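Local coordinates for separin (Saccharomyces cerevisiae, PDB 5U1T), which cleaves the cohesin subunit MCD1/SCC1 at the onset of anaphase as a caspase-like cysteine protease, and so drives chromosome segregation, at residues Thr1136-Cys1140 with Val1362-Cys1366; His1177-Ala1183 with Ile1233-Trp1237. All blocks are in the same frame, centred on the assembly; numbering follows the deposited sequence.

Contact 1 (Thr1136-Cys1140 with Val1362-Cys1366); sequences TIDFC and VSSSC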
# COMPACT_ATOMS: atom_id res chain seq x y z
N THR A 1136 -38.26 29.01 10.93
CA THR A 1136 -37.53 27.98 10.20
C THR A 1136 -38.51 27.23 9.29
O THR A 1136 -39.71 27.11 9.60
CB THR A 1136 -36.78 27.01 11.14
OG1 THR A 1136 -37.71 26.32 11.97
CG2 THR A 1136 -35.85 27.78 12.06
N ILE A 1137 -38.00 26.80 8.15
CA ILE A 1137 -38.72 25.99 7.17
C ILE A 1137 -37.84 24.79 6.84
O ILE A 1137 -36.72 24.92 6.30
CB ILE A 1137 -39.08 26.77 5.88
CG1 ILE A 1137 -39.78 28.08 6.22
CG2 ILE A 1137 -39.91 25.91 4.94
CD1 ILE A 1137 -40.24 28.84 5.00
N ASP A 1138 -38.32 23.61 7.19
CA ASP A 1138 -37.49 22.43 7.13
C ASP A 1138 -38.32 21.28 6.63
O ASP A 1138 -39.55 21.37 6.53
CB ASP A 1138 -36.88 22.13 8.50
CG ASP A 1138 -35.43 21.72 8.41
OD1 ASP A 1138 -35.09 20.86 7.54
OD2 ASP A 1138 -34.61 22.28 9.20
N PHE A 1139 -37.65 20.20 6.27
CA PHE A 1139 -38.36 19.04 5.78
C PHE A 1139 -37.97 17.84 6.60
O PHE A 1139 -36.79 17.68 6.94
CB PHE A 1139 -38.06 18.84 4.31
CG PHE A 1139 -38.58 17.56 3.77
CD1 PHE A 1139 -39.94 17.30 3.77
CD2 PHE A 1139 -37.71 16.62 3.23
CE1 PHE A 1139 -40.42 16.12 3.25
CE2 PHE A 1139 -38.20 15.44 2.71
CZ PHE A 1139 -39.55 15.19 2.72
N CYS A 1140 -38.95 17.02 6.95
CA CYS A 1140 -38.69 15.84 7.77
C CYS A 1140 -38.47 14.63 6.88
O CYS A 1140 -39.40 14.14 6.22
CB CYS A 1140 -39.83 15.58 8.75
SG CYS A 1140 -39.51 14.22 9.91
N VAL A 1362 -33.88 29.12 6.32
CA VAL A 1362 -34.24 28.16 5.28
C VAL A 1362 -33.20 27.04 5.15
O VAL A 1362 -32.02 27.29 4.85
CB VAL A 1362 -34.42 28.87 3.92
CG1 VAL A 1362 -34.81 27.86 2.85
CG2 VAL A 1362 -35.49 29.97 4.05
N SER A 1363 -33.63 25.81 5.40
CA SER A 1363 -32.74 24.65 5.32
C SER A 1363 -32.33 24.44 3.87
O SER A 1363 -33.06 24.82 2.96
CB SER A 1363 -33.42 23.40 5.87
OG SER A 1363 -34.35 22.87 4.94
N SER A 1364 -31.16 23.84 3.66
CA SER A 1364 -30.67 23.60 2.31
C SER A 1364 -31.69 22.81 1.47
O SER A 1364 -31.84 23.06 0.27
CB SER A 1364 -29.30 22.88 2.34
OG SER A 1364 -29.37 21.54 2.83
N SER A 1365 -32.42 21.89 2.09
CA SER A 1365 -33.39 21.11 1.34
C SER A 1365 -34.54 21.98 0.85
O SER A 1365 -35.19 21.65 -0.15
CB SER A 1365 -33.93 19.95 2.17
OG SER A 1365 -34.79 20.42 3.19
N CYS A 1366 -34.80 23.10 1.53
CA CYS A 1366 -35.92 23.96 1.17
C CYS A 1366 -35.52 25.22 0.40
O CYS A 1366 -36.37 25.99 -0.02
CB CYS A 1366 -36.69 24.37 2.42
SG CYS A 1366 -37.50 23.02 3.31

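Contact 2 (His1177-Ala1183 with Ile1233-Trp1237); sequences HLSFPEA and IENSW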
# COMPACT_ATOMS: atom_id res chain seq x y z
N HIS A 1177 -53.27 17.26 -4.33
CA HIS A 1177 -52.34 17.31 -3.21
C HIS A 1177 -51.00 16.60 -3.48
O HIS A 1177 -50.97 15.44 -3.90
CB HIS A 1177 -52.99 16.71 -1.97
CG HIS A 1177 -52.64 17.42 -0.70
ND1 HIS A 1177 -53.59 17.84 0.21
CD2 HIS A 1177 -51.44 17.80 -0.19
CE1 HIS A 1177 -52.99 18.45 1.22
NE2 HIS A 1177 -51.69 18.44 1.01
N LEU A 1178 -49.89 17.29 -3.22
CA LEU A 1178 -48.58 16.71 -3.47
C LEU A 1178 -47.66 16.72 -2.28
O LEU A 1178 -47.82 17.51 -1.35
CB LEU A 1178 -47.89 17.42 -4.64
CG LEU A 1178 -47.96 18.93 -4.88
CD1 LEU A 1178 -47.40 19.77 -3.73
CD2 LEU A 1178 -47.20 19.21 -6.14
N SER A 1179 -46.67 15.85 -2.33
CA SER A 1179 -45.68 15.74 -1.29
C SER A 1179 -44.51 16.67 -1.53
O SER A 1179 -44.31 17.17 -2.65
CB SER A 1179 -45.17 14.30 -1.21
OG SER A 1179 -44.49 13.97 -2.41
N PHE A 1180 -43.72 16.89 -0.49
CA PHE A 1180 -42.52 17.67 -0.63
C PHE A 1180 -41.59 17.11 -1.71
O PHE A 1180 -41.01 17.89 -2.47
CB PHE A 1180 -41.77 17.77 0.70
CG PHE A 1180 -40.63 18.75 0.68
CD1 PHE A 1180 -40.86 20.10 0.90
CD2 PHE A 1180 -39.33 18.33 0.43
CE1 PHE A 1180 -39.82 21.02 0.88
CE2 PHE A 1180 -38.28 19.23 0.41
CZ PHE A 1180 -38.52 20.58 0.63
N PRO A 1181 -41.43 15.77 -1.78
CA PRO A 1181 -40.53 15.33 -2.86
C PRO A 1181 -41.13 15.47 -4.24
O PRO A 1181 -40.36 15.62 -5.18
CB PRO A 1181 -40.28 13.85 -2.52
CG PRO A 1181 -40.55 13.75 -1.05
CD PRO A 1181 -41.70 14.68 -0.83
N GLU A 1182 -42.46 15.45 -4.37
CA GLU A 1182 -43.10 15.68 -5.67
C GLU A 1182 -43.07 17.13 -6.11
O GLU A 1182 -42.83 17.42 -7.29
CB GLU A 1182 -44.53 15.20 -5.63
CG GLU A 1182 -44.59 13.73 -5.61
CD GLU A 1182 -46.00 13.21 -5.48
OE1 GLU A 1182 -46.84 13.91 -4.83
OE2 GLU A 1182 -46.25 12.11 -6.05
N ALA A 1183 -43.32 18.03 -5.18
CA ALA A 1183 -43.17 19.45 -5.45
C ALA A 1183 -41.74 19.76 -5.88
O ALA A 1183 -41.51 20.55 -6.80
CB ALA A 1183 -43.55 20.27 -4.23
N ILE A 1233 -49.18 24.51 -3.48
CA ILE A 1233 -48.47 24.46 -2.22
C ILE A 1233 -49.20 25.34 -1.18
O ILE A 1233 -49.50 24.85 -0.09
CB ILE A 1233 -47.00 24.88 -2.40
CG1 ILE A 1233 -46.23 23.68 -2.96
CG2 ILE A 1233 -46.40 25.36 -1.09
CD1 ILE A 1233 -44.89 24.00 -3.60
N GLU A 1234 -49.49 26.58 -1.54
CA GLU A 1234 -50.28 27.48 -0.68
C GLU A 1234 -51.56 26.87 -0.16
O GLU A 1234 -51.92 27.03 1.00
CB GLU A 1234 -50.65 28.76 -1.43
CG GLU A 1234 -49.69 29.88 -1.23
CD GLU A 1234 -50.07 31.08 -2.05
OE1 GLU A 1234 -51.20 31.55 -1.86
OE2 GLU A 1234 -49.24 31.53 -2.88
N ASN A 1235 -52.25 26.18 -1.06
CA ASN A 1235 -53.61 25.72 -0.80
C ASN A 1235 -53.64 24.28 -0.30
O ASN A 1235 -54.71 23.68 -0.22
CB ASN A 1235 -54.46 25.87 -2.08
CG ASN A 1235 -54.58 27.33 -2.57
OD1 ASN A 1235 -54.63 28.27 -1.77
ND2 ASN A 1235 -54.62 27.52 -3.89
N SER A 1236 -52.49 23.73 0.03
CA SER A 1236 -52.42 22.36 0.52
C SER A 1236 -51.63 22.28 1.80
O SER A 1236 -52.10 21.75 2.82
CB SER A 1236 -51.78 21.43 -0.50
OG SER A 1236 -52.69 21.11 -1.53
N TRP A 1237 -50.42 22.78 1.71
CA TRP A 1237 -49.48 22.68 2.78
C TRP A 1237 -49.75 23.47 4.03
O TRP A 1237 -49.33 23.06 5.08
CB TRP A 1237 -48.11 22.98 2.24
CG TRP A 1237 -47.69 22.01 1.23
CD1 TRP A 1237 -48.45 21.05 0.71
CD2 TRP A 1237 -46.41 21.88 0.65
NE1 TRP A 1237 -47.74 20.32 -0.19
CE2 TRP A 1237 -46.47 20.82 -0.23
CE3 TRP A 1237 -45.22 22.56 0.78
CZ2 TRP A 1237 -45.39 20.43 -0.98
CZ3 TRP A 1237 -44.16 22.17 0.05
CH2 TRP A 1237 -44.24 21.12 -0.82

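Contact 1 (Thr1136-Cys1140 with Val1362-Cys1366)
Ser1363 reaches Ile1137 through its backbone: its N points at Ile1137 O over 3.3 Å, a weak but nearly straight bond (169°). Ser1363 OG lies 3.4 Å from both Ile1137 O and Asp1138 OD1, two weak alternatives for a single proton. The firmer bond between Ser1363 OG and Ser1365 OG, 3.0 Å long, may run in either direction. Set between the backbone N and the carbonyl carbon (chi1 77°), Ser1363 OG is turned toward strand 1132-1139. Asp1138 OD1 also accepts from Phe1139 N at 2.9 Å through its anti lone pair, which ties the carboxylate back to its own strand; OD2 faces Arg1077 in a long, weak ion pair. Apolar packing lies further out. Cys1366 SG sits 4.1 Å from Ile1137 CG2 and 4.3 Å from Phe1139 CB, and Ser1365 OG comes alongside the same CB. Ile1137 pairs with Val1362 in a parallel bridge, both side chains on one face, and its backbone bonds to Val1361 and Ser1363 straddle that residue. This is the classic parallel-bridge pattern, here formed where strand 1353-1362 gives way to a loop in a mixed sheet of the separase protease region.

Contact 2 (His1177-Ala1183 with Ile1233-Trp1237)
The turn leading into helix 1180-1198 runs past the late part of helix 1209-1237, the backbones coming nearest at His1177 and Ser1236, 6.3 Å apart between CA atoms. Trp1237 carries the contact. With CG anti to the carbonyl carbon (chi1 -63°), its indole extends toward Leu1178 and Ala1183. Trp1237 NE1 donates to Leu1178 O over 3.0 Å (147°). Leu1178 crosses the indole at about a right angle, bringing CD1 to 3.5 Å from Trp1237 CZ2. At the far end of the benzene ring, Trp1237 CH2 meets Ala1183 CB at 3.6 Å and Phe1180 CD1 at 3.9 Å, while Ile1233 CG1 covers one face from within its own helix. Beside the indole, Ser1236 CB lies over a face of the His1177 imidazole, 3.6 Å from its centroid, in a CH-pi contact. Ser1179 and Glu1182 form a capping box that fixes the start of helix 1180-1198, with Ser1179 OG accepting from Glu1182 N. A leucine in place of Trp1237 would probably leave Leu1178 O without its donor and open a gap beside Ala1183 and Phe1180. The chemistry is thus mixed: one indole N-H satisfies a carbonyl just ahead of the N-cap, while the carbons of the same ring join two helices through apolar packing.

From the N terminus, the chain first passes through strand 1132-1139; 221 residues separate 1136-1140 from 1362-1366, its partner in contact 1. Within that span both halves of contact 2 are made, its own loop closing after only 49 residues, most of them helical; the smaller loop therefore nests in the larger and the two do not cross. Their centres are about 14 Å apart, and they touch directly. Phe1180, at the start of helix 1180-1198, stacks on Phe1139, and its CZ packs against Ser1365 O and Cys1366 SG, with Phe1369 meeting it too. Together the contacts illustrate how helices lying between strands 1157-1163 and 1353-1362 are tied back onto the sheet those strands belong to.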